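Local atomic coordinates of oxidoreductase (Thermotoga maritima, PDB entry 1ZH8), a protein that binds NADP and probably catalyses the NADP-dependent oxidation or reduction of an alcohol or carbonyl group, as a member of the GFO/IDH/MocA oxidoreductase family. Residues 69-74 / 80-85; 179-184 / 226-231; 202-207 / 320-325. One frame throughout, in Å; residues are numbered along the deposited sequence. Where two conformers were deposited one is given.

Contact 1 (69-74 / 80-85); sequences AVFDSY and SGLVDA
At the edge of the Rossmann fold, strand 69-71, an outermost strand of the parallel sheet, leads into helix 74-79, and the loop behind that helix folds back so that Ser80 and Leu82 meet Phe71 and Ala69. The contact lies within a beta-alpha-beta crossover: the chain goes on into strand 85-88, three places across the sheet. Phe71 carries the contact with the far end of its ring. Its CG stands anti to the carbonyl carbon (chi1 -65°), which extends the ring toward the loop. Leu82 CD1 reaches the ring edge, close to its plane, 3.7 Å from Phe71 CZ. The same methyl lies 4.0 Å from Ala69 CB, bridging two strand residues whose CB atoms project to the same side. Ser80 adds its CB, 3.6 Å from Phe71 CZ, in an oblique approach. Its hydroxyl serves the loop instead: Ser80 OG accepts from Leu82 N at 3.1 Å with an N-H...O angle of 153°, an ST turn, and also bonds to Leu77 O in the preceding helix. Gly81, between them, has positive phi (78°), a backbone shape that favours glycine. The packing across the segments is mainly apolar and small, 115 Å² in total, while the Ser80 hydroxyl bonds to the turn and to the helix before it, consistent with the ST turn shaping the loop and van der Waals contact seating it against the strand.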
loop_
_atom_site.group_PDB
_atom_site.type_symbol
_atom_site.label_atom_id
_atom_site.label_comp_id
_atom_site.label_asym_id
_atom_site.label_seq_id
_atom_site.Cartn_x
_atom_site.Cartn_y
_atom_site.Cartn_z
ATOM N N ALA A 69 47.308 -16.013 3.208
ATOM C CA ALA A 69 48.184 -15.101 2.479
ATOM C C ALA A 69 47.464 -13.779 2.177
ATOM O O ALA A 69 46.281 -13.777 1.829
ATOM C CB ALA A 69 48.678 -15.752 1.219
ATOM N N VAL A 70 48.174 -12.660 2.349
ATOM C CA VAL A 70 47.623 -11.330 2.082
ATOM C C VAL A 70 48.199 -10.748 0.775
ATOM O O VAL A 70 49.405 -10.690 0.589
ATOM C CB VAL A 70 47.865 -10.356 3.270
ATOM C CG1 VAL A 70 47.259 -8.975 2.986
ATOM C CG2 VAL A 70 47.287 -10.911 4.548
ATOM N N PHE A 71 47.322 -10.303 -0.116
ATOM C CA PHE A 71 47.737 -9.767 -1.409
ATOM C C PHE A 71 47.413 -8.282 -1.566
ATOM O O PHE A 71 46.362 -7.810 -1.121
ATOM C CB PHE A 71 47.089 -10.575 -2.542
ATOM C CG PHE A 71 47.543 -12.000 -2.588
ATOM C CD1 PHE A 71 48.759 -12.337 -3.189
ATOM C CD2 PHE A 71 46.779 -13.006 -2.002
ATOM C CE1 PHE A 71 49.206 -13.656 -3.215
ATOM C CE2 PHE A 71 47.210 -14.332 -2.030
ATOM C CZ PHE A 71 48.431 -14.659 -2.639
ATOM N N ASP A 72 48.324 -7.560 -2.214
ATOM C CA ASP A 72 48.109 -6.158 -2.556
ATOM C C ASP A 72 47.035 -5.983 -3.631
ATOM O O ASP A 72 46.401 -4.940 -3.710
ATOM C CB ASP A 72 49.426 -5.508 -2.996
ATOM C CG ASP A 72 50.429 -5.354 -1.839
ATOM O OD1 ASP A 72 49.991 -5.187 -0.675
ATOM O OD2 ASP A 72 51.659 -5.373 -2.096
ATOM N N SER A 73 46.829 -7.006 -4.455
ATOM C CA SER A 73 45.808 -6.925 -5.490
ATOM C C SER A 73 45.067 -8.242 -5.722
ATOM O O SER A 73 45.605 -9.338 -5.547
ATOM C CB SER A 73 46.405 -6.395 -6.813
ATOM O OG SER A 73 47.025 -7.440 -7.529
ATOM N N TYR A 74 43.824 -8.093 -6.147
ATOM C CA TYR A 74 42.939 -9.187 -6.470
ATOM C C TYR A 74 43.480 -10.021 -7.619
ATOM O O TYR A 74 43.381 -11.261 -7.588
ATOM C CB TYR A 74 41.616 -8.580 -6.869
ATOM C CG TYR A 74 40.579 -9.511 -7.412
ATOM C CD1 TYR A 74 40.119 -10.592 -6.672
ATOM C CD2 TYR A 74 39.998 -9.262 -8.645
ATOM C CE1 TYR A 74 39.115 -11.417 -7.157
ATOM C CE2 TYR A 74 38.996 -10.078 -9.149
ATOM C CZ TYR A 74 38.562 -11.154 -8.404
ATOM O OH TYR A 74 37.571 -11.958 -8.911
ATOM N N SER A 80 47.667 -16.638 -7.968
ATOM C CA SER A 80 48.548 -17.253 -6.974
ATOM C C SER A 80 48.466 -18.765 -6.931
ATOM O O SER A 80 49.364 -19.412 -6.397
ATOM C CB SER A 80 48.229 -16.725 -5.579
ATOM O OG SER A 80 46.976 -17.233 -5.146
ATOM N N GLY A 81 47.379 -19.323 -7.462
ATOM C CA GLY A 81 47.111 -20.760 -7.365
ATOM C C GLY A 81 46.578 -21.200 -5.999
ATOM O O GLY A 81 46.442 -22.398 -5.743
ATOM N N LEU A 82 46.260 -20.254 -5.115
ATOM C CA LEU A 82 45.857 -20.617 -3.745
ATOM C C LEU A 82 44.366 -20.848 -3.525
ATOM O O LEU A 82 43.977 -21.274 -2.442
ATOM C CB LEU A 82 46.364 -19.588 -2.730
ATOM C CG LEU A 82 47.889 -19.509 -2.628
ATOM C CD1 LEU A 82 48.258 -18.254 -1.857
ATOM C CD2 LEU A 82 48.480 -20.783 -1.985
ATOM N N VAL A 83 43.545 -20.582 -4.547
ATOM C CA VAL A 83 42.092 -20.562 -4.398
ATOM C C VAL A 83 41.288 -21.349 -5.465
ATOM O O VAL A 83 41.625 -21.381 -6.633
ATOM C CB VAL A 83 41.583 -19.105 -4.375
ATOM C CG1 VAL A 83 42.211 -18.333 -3.225
ATOM C CG2 VAL A 83 41.885 -18.421 -5.716
ATOM N N ASP A 84 40.201 -21.964 -5.027
ATOM C CA ASP A 84 39.237 -22.623 -5.906
ATOM C C ASP A 84 38.091 -21.663 -6.215
ATOM O O ASP A 84 37.422 -21.782 -7.254
ATOM C CB ASP A 84 38.693 -23.868 -5.200
ATOM C CG ASP A 84 39.786 -24.902 -4.914
ATOM O OD1 ASP A 84 40.494 -25.292 -5.870
ATOM O OD2 ASP A 84 39.947 -25.318 -3.745
ATOM N N ALA A 85 37.868 -20.717 -5.301
ATOM C CA ALA A 85 36.809 -19.738 -5.447
ATOM C C ALA A 85 37.149 -18.480 -4.676
ATOM O O ALA A 85 38.034 -18.472 -3.808
ATOM C CB ALA A 85 35.456 -20.313 -4.960
#

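Contact 2 (179-184 / 226-231); sequences KYVHTD and PLLGGM. With NA (sodium ion), chain C; NAP (NADP nicotinamide-adenine-dinucleotide phosphate), chain D.
This is a small, buried apolar contact between two loops of the C-terminal domain, one following strand 163-171 and facing NADP, the other joining strands 214-222 and 233-240 and holding a sodium ion. Val181 supplies nearly all of one side, each methyl meeting a different leucine. CG1, anti to the backbone N (chi1 158°), lies 3.7 Å from Leu227 CD1, the two side chains crossing at about a right angle. CG2 takes Leu228 CD2 at 3.4 Å. Val181 CG1 also sits over the centre of one face of the His182 ring, 4.2 Å above its plane. Behind the leucines the backbone turns to the metal: Leu228 O binds the sodium at 2.1 Å and Gly230 O binds it too, with Asp223, Ser225 and Asp232 completing the site. Gly230 adopts positive phi (85°), a shape that suits glycine.

On the cofactor side, the edge of the Tyr180 ring faces the pyrophosphate, with CE1 3.6 Å from NADP O2N, while the same CE1 approaches C5N of the nicotinamide. Thr183 closes the turn through OG1, which donates to Tyr180 O at 2.8 Å, and its CG2 faces NADP O2A. Replacing Tyr180 by an alanine would probably open a gap beside the nicotinamide and pyrophosphate, taking away the ring that packs beside both. Chemically, the two loops meet through hydrocarbon, whereas the carbonyl oxygens of Leu228 and Gly230 go to the sodium; Tyr180 and Thr183 meet NADP largely by carbon-atom contacts, with Thr183 OG1 spent on Tyr180 O.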
loop_
_atom_site.group_PDB
_atom_site.type_symbol
_atom_site.label_atom_id
_atom_site.label_comp_id
_atom_site.label_asym_id
_atom_site.label_seq_id
_atom_site.Cartn_x
_atom_site.Cartn_y
_atom_site.Cartn_z
ATOM N N LYS A 179 26.365 2.173 10.793
ATOM C CA LYS A 179 27.660 1.992 10.127
ATOM C C LYS A 179 27.583 1.962 8.579
ATOM O O LYS A 179 28.507 2.422 7.906
ATOM C CB LYS A 179 28.362 0.738 10.658
ATOM C CG LYS A 179 27.627 -0.562 10.277
ATOM C CD LYS A 179 28.291 -1.797 10.837
ATOM C CE LYS A 179 27.648 -2.250 12.126
ATOM N NZ LYS A 179 28.663 -2.986 12.912
ATOM N N TYR A 180 26.495 1.442 8.013
ATOM C CA TYR A 180 26.394 1.324 6.555
ATOM C C TYR A 180 26.285 2.688 5.903
ATOM O O TYR A 180 26.732 2.886 4.775
ATOM C CB TYR A 180 25.197 0.477 6.144
ATOM C CG TYR A 180 25.282 -0.965 6.547
ATOM C CD1 TYR A 180 26.288 -1.792 6.044
ATOM C CD2 TYR A 180 24.333 -1.519 7.416
ATOM C CE1 TYR A 180 26.358 -3.144 6.416
ATOM C CE2 TYR A 180 24.396 -2.860 7.797
ATOM C CZ TYR A 180 25.406 -3.667 7.296
ATOM O OH TYR A 180 25.456 -4.992 7.666
ATOM N N VAL A 181 25.703 3.623 6.639
ATOM C CA VAL A 181 25.505 4.986 6.174
ATOM C C VAL A 181 26.829 5.702 5.831
ATOM O O VAL A 181 26.865 6.591 4.973
ATOM C CB VAL A 181 24.669 5.762 7.218
ATOM C CG1 VAL A 181 24.852 7.256 7.113
ATOM C CG2 VAL A 181 23.199 5.355 7.112
ATOM N N HIS A 182 27.920 5.297 6.473
ATOM C CA HIS A 182 29.186 6.020 6.332
ATOM C C HIS A 182 30.173 5.500 5.279
ATOM O O HIS A 182 31.232 6.096 5.075
ATOM C CB HIS A 182 29.842 6.188 7.702
ATOM C CG HIS A 182 29.035 7.037 8.628
ATOM N ND1 HIS A 182 28.862 8.389 8.428
ATOM C CD2 HIS A 182 28.304 6.722 9.722
ATOM C CE1 HIS A 182 28.086 8.877 9.380
ATOM N NE2 HIS A 182 27.739 7.887 10.182
ATOM N N THR A 183 29.810 4.415 4.601
ATOM C CA THR A 183 30.639 3.853 3.553
ATOM C C THR A 183 30.540 4.679 2.262
ATOM O O THR A 183 29.439 5.105 1.851
ATOM C CB THR A 183 30.255 2.402 3.259
ATOM O OG1 THR A 183 28.855 2.342 2.956
ATOM C CG2 THR A 183 30.569 1.522 4.456
ATOM N N ASP A 184 31.696 4.881 1.632
ATOM C CA ASP A 184 31.839 5.790 0.481
ATOM C C ASP A 184 30.906 5.472 -0.707
ATOM O O ASP A 184 30.265 6.378 -1.276
ATOM C CB ASP A 184 33.318 5.900 0.044
ATOM C CG ASP A 184 33.959 4.536 -0.337
ATOM O OD1 ASP A 184 33.268 3.503 -0.482
ATOM O OD2 ASP A 184 35.192 4.506 -0.518
ATOM N N PRO A 226 18.974 13.652 3.809
ATOM C CA PRO A 226 20.265 14.078 3.242
ATOM C C PRO A 226 21.396 13.201 3.770
ATOM O O PRO A 226 22.547 13.316 3.335
ATOM C CB PRO A 226 20.436 15.518 3.742
ATOM C CG PRO A 226 19.513 15.657 4.935
ATOM C CD PRO A 226 18.441 14.592 4.817
ATOM N N LEU A 227 21.063 12.324 4.709
ATOM C CA LEU A 227 22.058 11.485 5.325
ATOM C C LEU A 227 22.298 10.247 4.480
ATOM O O LEU A 227 23.388 9.687 4.484
ATOM C CB LEU A 227 21.610 11.122 6.735
ATOM C CG LEU A 227 22.477 10.161 7.547
ATOM C CD1 LEU A 227 23.883 10.747 7.865
ATOM C CD2 LEU A 227 21.717 9.786 8.815
ATOM N N LEU A 228 21.276 9.828 3.742
ATOM C CA LEU A 228 21.356 8.591 2.965
ATOM C C LEU A 228 21.513 8.926 1.494
ATOM O O LEU A 228 20.668 9.620 0.917
ATOM C CB LEU A 228 20.128 7.706 3.188
ATOM C CG LEU A 228 19.612 7.483 4.613
ATOM C CD1 LEU A 228 18.426 6.537 4.601
ATOM C CD2 LEU A 228 20.680 6.942 5.513
ATOM N N GLY A 229 22.601 8.440 0.898
ATOM C CA GLY A 229 22.920 8.774 -0.474
ATOM C C GLY A 229 21.873 8.189 -1.391
ATOM O O GLY A 229 21.598 6.981 -1.326
ATOM N N GLY A 230 21.286 9.052 -2.225
ATOM C CA GLY A 230 20.306 8.629 -3.218
ATOM C C GLY A 230 18.919 8.559 -2.609
ATOM O O GLY A 230 18.643 9.186 -1.567
HETATM N N MSE A 231 18.021 7.818 -3.257
HETATM C CA MSE A 231 16.633 7.707 -2.779
HETATM C C MSE A 231 16.589 6.793 -1.546
HETATM O O MSE A 231 17.494 5.977 -1.332
HETATM C CB MSE A 231 15.690 7.219 -3.890
HETATM C CG MSE A 231 15.667 8.081 -5.167
HETATM SE SE MSE A 231 14.384 9.585 -5.221
HETATM C CE MSE A 231 14.775 10.261 -7.030
HETATM NA NA NA C . 18.706 10.326 0.522
HETATM P PA NAP D . 32.087 -1.943 2.967
HETATM O O1A NAP D . 32.213 -2.005 4.446
HETATM O O2A NAP D . 32.406 -0.622 2.403
HETATM O O5B NAP D . 32.974 -3.123 2.340
HETATM C C5B NAP D . 33.571 -2.969 1.073
HETATM C C4B NAP D . 35.002 -3.463 1.169
HETATM O O4B NAP D . 35.581 -3.543 -0.127
HETATM C C3B NAP D . 35.879 -2.513 1.976
HETATM O O3B NAP D . 36.774 -3.337 2.665
HETATM C C2B NAP D . 36.585 -1.744 0.872
HETATM O O2B NAP D . 37.765 -0.975 1.076
HETATM C C1B NAP D . 36.829 -2.867 -0.113
HETATM N N9A NAP D . 37.163 -2.343 -1.435
HETATM C C8A NAP D . 36.723 -1.179 -2.024
HETATM N N7A NAP D . 37.270 -1.100 -3.257
HETATM C C5A NAP D . 38.054 -2.194 -3.452
HETATM C C6A NAP D . 38.844 -2.623 -4.511
HETATM N N6A NAP D . 38.953 -1.895 -5.610
HETATM N N1A NAP D . 39.521 -3.810 -4.426
HETATM C C2A NAP D . 39.432 -4.565 -3.281
HETATM N N3A NAP D . 38.662 -4.144 -2.227
HETATM C C4A NAP D . 37.985 -2.982 -2.315
HETATM O O3 NAP D . 30.583 -2.301 2.565
HETATM P PN NAP D . 29.833 -3.660 2.985
HETATM O O1N NAP D . 30.733 -4.716 3.548
HETATM O O2N NAP D . 28.678 -3.128 3.695
HETATM O O5D NAP D . 29.283 -4.253 1.592
HETATM C C5D NAP D . 30.061 -5.022 0.691
HETATM C C4D NAP D . 29.129 -5.918 -0.122
HETATM O O4D NAP D . 28.368 -6.719 0.774
HETATM C C3D NAP D . 28.126 -5.087 -0.928
HETATM O O3D NAP D . 27.938 -5.636 -2.211
HETATM C C2D NAP D . 26.834 -5.176 -0.152
HETATM O O2D NAP D . 25.693 -5.088 -0.980
HETATM C C1D NAP D . 26.979 -6.529 0.528
HETATM N N1N NAP D . 26.202 -6.576 1.764
HETATM C C2N NAP D . 25.241 -7.538 1.882
HETATM C C3N NAP D . 24.459 -7.627 3.037
HETATM C C7N NAP D . 23.559 -8.817 3.263
HETATM O O7N NAP D . 22.783 -8.804 4.438
HETATM N N7N NAP D . 23.507 -9.842 2.390
HETATM C C4N NAP D . 24.677 -6.717 4.080
HETATM C C5N NAP D . 25.675 -5.741 3.958
HETATM C C6N NAP D . 26.435 -5.679 2.786
HETATM P P2B NAP D . 38.861 -0.949 2.255
HETATM O O1X NAP D . 39.927 -2.003 2.045
HETATM O O2X NAP D . 38.222 -1.191 3.604
HETATM O O3X NAP D . 39.457 0.440 2.169
#

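Contact 3 (202-207 / 320-325); sequences HHAAAM and LAFIEA. With NAP (NADP nicotinamide-adenine-dinucleotide phosphate), chain D.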
loop_
_atom_site.group_PDB
_atom_site.type_symbol
_atom_site.label_atom_id
_atom_site.label_comp_id
_atom_site.label_asym_id
_atom_site.label_seq_id
_atom_site.Cartn_x
_atom_site.Cartn_y
_atom_site.Cartn_z
ATOM N N HIS A 202 16.754 -7.755 -1.375
ATOM C CA HIS A 202 16.303 -8.697 -0.332
ATOM C C HIS A 202 14.790 -8.876 -0.327
ATOM O O HIS A 202 14.277 -10.007 -0.369
ATOM C CB HIS A 202 16.717 -8.223 1.062
ATOM C CG HIS A 202 18.187 -8.238 1.283
ATOM N ND1 HIS A 202 18.948 -9.380 1.138
ATOM C CD2 HIS A 202 19.043 -7.255 1.640
ATOM C CE1 HIS A 202 20.212 -9.096 1.398
ATOM N NE2 HIS A 202 20.297 -7.812 1.703
ATOM N N HIS A 203 14.079 -7.755 -0.275
ATOM C CA HIS A 203 12.629 -7.790 -0.245
ATOM C C HIS A 203 12.011 -8.404 -1.525
ATOM O O HIS A 203 11.067 -9.204 -1.442
ATOM C CB HIS A 203 12.093 -6.401 0.105
ATOM C CG HIS A 203 12.876 -5.722 1.201
ATOM N ND1 HIS A 203 13.283 -4.406 1.125
ATOM C CD2 HIS A 203 13.388 -6.202 2.363
ATOM C CE1 HIS A 203 13.984 -4.096 2.204
ATOM N NE2 HIS A 203 14.059 -5.167 2.974
ATOM N N ALA A 204 12.553 -8.086 -2.699
ATOM C CA ALA A 204 12.059 -8.695 -3.931
ATOM C C ALA A 204 12.314 -10.201 -3.903
ATOM O O ALA A 204 11.458 -11.011 -4.320
ATOM C CB ALA A 204 12.730 -8.057 -5.155
ATOM N N ALA A 205 13.488 -10.584 -3.392
ATOM C CA ALA A 205 13.816 -11.991 -3.307
ATOM C C ALA A 205 12.725 -12.720 -2.506
ATOM O O ALA A 205 12.150 -13.724 -2.974
ATOM C CB ALA A 205 15.192 -12.187 -2.705
ATOM N N ALA A 206 12.385 -12.160 -1.348
ATOM C CA ALA A 206 11.390 -12.781 -0.475
ATOM C C ALA A 206 10.008 -12.845 -1.109
ATOM O O ALA A 206 9.355 -13.886 -1.079
ATOM C CB ALA A 206 11.339 -12.092 0.878
HETATM N N MSE A 207 9.563 -11.748 -1.709
HETATM C CA MSE A 207 8.223 -11.724 -2.307
HETATM C C MSE A 207 8.134 -12.727 -3.468
HETATM O O MSE A 207 7.107 -13.413 -3.637
HETATM C CB MSE A 207 7.882 -10.312 -2.758
HETATM C CG MSE A 207 7.839 -9.349 -1.586
HETATM SE SE MSE A 207 7.293 -7.543 -2.057
HETATM C CE MSE A 207 9.058 -6.723 -2.426
ATOM N N LEU A 320 16.675 -7.358 -8.910
ATOM C CA LEU A 320 17.116 -6.016 -9.180
ATOM C C LEU A 320 16.097 -5.334 -10.099
ATOM O O LEU A 320 15.693 -4.219 -9.826
ATOM C CB LEU A 320 18.533 -6.024 -9.760
ATOM C CG LEU A 320 19.188 -4.675 -10.040
ATOM C CD1 LEU A 320 19.137 -3.770 -8.825
ATOM C CD2 LEU A 320 20.627 -4.894 -10.430
ATOM N N ALA A 321 15.648 -6.041 -11.135
ATOM C CA ALA A 321 14.614 -5.552 -12.064
ATOM C C ALA A 321 13.339 -5.013 -11.383
ATOM O O ALA A 321 12.814 -3.968 -11.786
ATOM C CB ALA A 321 14.252 -6.640 -13.078
ATOM N N PHE A 322 12.848 -5.721 -10.367
ATOM C CA PHE A 322 11.722 -5.233 -9.582
ATOM C C PHE A 322 12.016 -3.835 -9.019
ATOM O O PHE A 322 11.224 -2.908 -9.205
ATOM C CB PHE A 322 11.357 -6.213 -8.443
ATOM C CG PHE A 322 10.333 -5.662 -7.477
ATOM C CD1 PHE A 322 8.969 -5.824 -7.717
ATOM C CD2 PHE A 322 10.730 -4.966 -6.341
ATOM C CE1 PHE A 322 8.011 -5.319 -6.840
ATOM C CE2 PHE A 322 9.781 -4.441 -5.452
ATOM C CZ PHE A 322 8.418 -4.624 -5.705
ATOM N N ILE A 323 13.161 -3.681 -8.351
ATOM C CA ILE A 323 13.525 -2.389 -7.771
ATOM C C ILE A 323 13.783 -1.347 -8.849
ATOM O O ILE A 323 13.250 -0.233 -8.779
ATOM C CB ILE A 323 14.737 -2.497 -6.823
ATOM C CG1 ILE A 323 14.409 -3.438 -5.648
ATOM C CG2 ILE A 323 15.138 -1.125 -6.299
ATOM C CD1 ILE A 323 13.283 -2.959 -4.807
ATOM N N GLU A 324 14.561 -1.696 -9.868
ATOM C CA GLU A 324 14.811 -0.729 -10.937
ATOM C C GLU A 324 13.495 -0.227 -11.582
ATOM O O GLU A 324 13.361 0.952 -11.878
ATOM C CB GLU A 324 15.780 -1.281 -11.975
ATOM C CG GLU A 324 16.168 -0.255 -13.047
ATOM C CD GLU A 324 17.397 -0.644 -13.854
ATOM O OE1 GLU A 324 18.257 -1.421 -13.360
ATOM O OE2 GLU A 324 17.506 -0.152 -14.990
ATOM N N ALA A 325 12.521 -1.115 -11.756
ATOM C CA ALA A 325 11.199 -0.714 -12.253
ATOM C C ALA A 325 10.510 0.314 -11.349
ATOM O O ALA A 325 10.025 1.328 -11.842
ATOM C CB ALA A 325 10.308 -1.926 -12.456
HETATM P PA NAP D . 32.087 -1.943 2.967
HETATM O O1A NAP D . 32.213 -2.005 4.446
HETATM O O2A NAP D . 32.406 -0.622 2.403
HETATM O O5B NAP D . 32.974 -3.123 2.340
HETATM C C5B NAP D . 33.571 -2.969 1.073
HETATM C C4B NAP D . 35.002 -3.463 1.169
HETATM O O4B NAP D . 35.581 -3.543 -0.127
HETATM C C3B NAP D . 35.879 -2.513 1.976
HETATM O O3B NAP D . 36.774 -3.337 2.665
HETATM C C2B NAP D . 36.585 -1.744 0.872
HETATM O O2B NAP D . 37.765 -0.975 1.076
HETATM C C1B NAP D . 36.829 -2.867 -0.113
HETATM N N9A NAP D . 37.163 -2.343 -1.435
HETATM C C8A NAP D . 36.723 -1.179 -2.024
HETATM N N7A NAP D . 37.270 -1.100 -3.257
HETATM C C5A NAP D . 38.054 -2.194 -3.452
HETATM C C6A NAP D . 38.844 -2.623 -4.511
HETATM N N6A NAP D . 38.953 -1.895 -5.610
HETATM N N1A NAP D . 39.521 -3.810 -4.426
HETATM C C2A NAP D . 39.432 -4.565 -3.281
HETATM N N3A NAP D . 38.662 -4.144 -2.227
HETATM C C4A NAP D . 37.985 -2.982 -2.315
HETATM O O3 NAP D . 30.583 -2.301 2.565
HETATM P PN NAP D . 29.833 -3.660 2.985
HETATM O O1N NAP D . 30.733 -4.716 3.548
HETATM O O2N NAP D . 28.678 -3.128 3.695
HETATM O O5D NAP D . 29.283 -4.253 1.592
HETATM C C5D NAP D . 30.061 -5.022 0.691
HETATM C C4D NAP D . 29.129 -5.918 -0.122
HETATM O O4D NAP D . 28.368 -6.719 0.774
HETATM C C3D NAP D . 28.126 -5.087 -0.928
HETATM O O3D NAP D . 27.938 -5.636 -2.211
HETATM C C2D NAP D . 26.834 -5.176 -0.152
HETATM O O2D NAP D . 25.693 -5.088 -0.980
HETATM C C1D NAP D . 26.979 -6.529 0.528
HETATM N N1N NAP D . 26.202 -6.576 1.764
HETATM C C2N NAP D . 25.241 -7.538 1.882
HETATM C C3N NAP D . 24.459 -7.627 3.037
HETATM C C7N NAP D . 23.559 -8.817 3.263
HETATM O O7N NAP D . 22.783 -8.804 4.438
HETATM N N7N NAP D . 23.507 -9.842 2.390
HETATM C C4N NAP D . 24.677 -6.717 4.080
HETATM C C5N NAP D . 25.675 -5.741 3.958
HETATM C C6N NAP D . 26.435 -5.679 2.786
HETATM P P2B NAP D . 38.861 -0.949 2.255
HETATM O O1X NAP D . 39.927 -2.003 2.045
HETATM O O2X NAP D . 38.222 -1.191 3.604
HETATM O O3X NAP D . 39.457 0.440 2.169
#
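The Phe322 ring is met by two side chains of the facing helix, both obliquely, neither squarely over a face nor at the edge: Ala204 CB near the root of the ring and Met207 CE near its far end. Phe238 of the large mixed sheet adds an edge-to-face ring contact. The other flat group, the His202 imidazole, has the NADP carboxamide nitrogen N7N at its edge, near the ring plane, while Phe142 meets it with the ring planes at about 35°.

The motif is helix-on-helix packing: helix 195-211 of the C-terminal domain against helix 313-329, close to the centre of the chain. The backbones come nearest at Ala204 and Phe322, whose CA atoms are 6.6 Å apart, a close approach that the small alanine permits. Ala204 CB lies 3.9 Å from Phe322 CD2 and 4.0 Å from Phe322 CB. Phe322 CG is anti to the backbone N (chi1 171°), which carries the ring along helix 195-211 from Ala204 toward Met207, one turn on. Met207, a selenomethionine here, crosses the phenyl at about a right angle. The remaining surroundings of Phe322 include Ile214 and Ile217 of strand 214-222, and Met207 also touches Met166 and Trp168 of strand 163-171, which ties both helices to the sheet.

The same helix 195-211 also reaches the cofactor, through His202. His202 ND1 is hydrogen-bonded to Glu140 OE2, a bond that is likely to limit rotation of the ring, and His202 CE1 stands 3.5 Å from NADP N7N. At the other end of the contact, the Met207 chain bends at chi3 (-91°), bringing its CE methyl 3.9 Å from both Phe322 CE2 and Phe322 CZ.

Contact 1 is a surface contact in the Rossmann fold, its centre 31 Å from that of contact 2 and 33 Å from that of contact 3. Contacts 2 and 3 are buried, alternate along the chain and share neighbours: Leu228 of contact 2 touches helix 195-211, which carries segment 202-207 of contact 3, while Phe322 packs on strand 214-222, which leads into the sodium loop. Each borders the same NADP, contact 2 at the pyrophosphate and nicotinamide, contact 3 at the carboxamide. All three join their segments mainly through apolar atoms, but the polar accompaniment differs: a local turn in contact 1, sodium coordination in contact 2, regular helix bonds in contact 3.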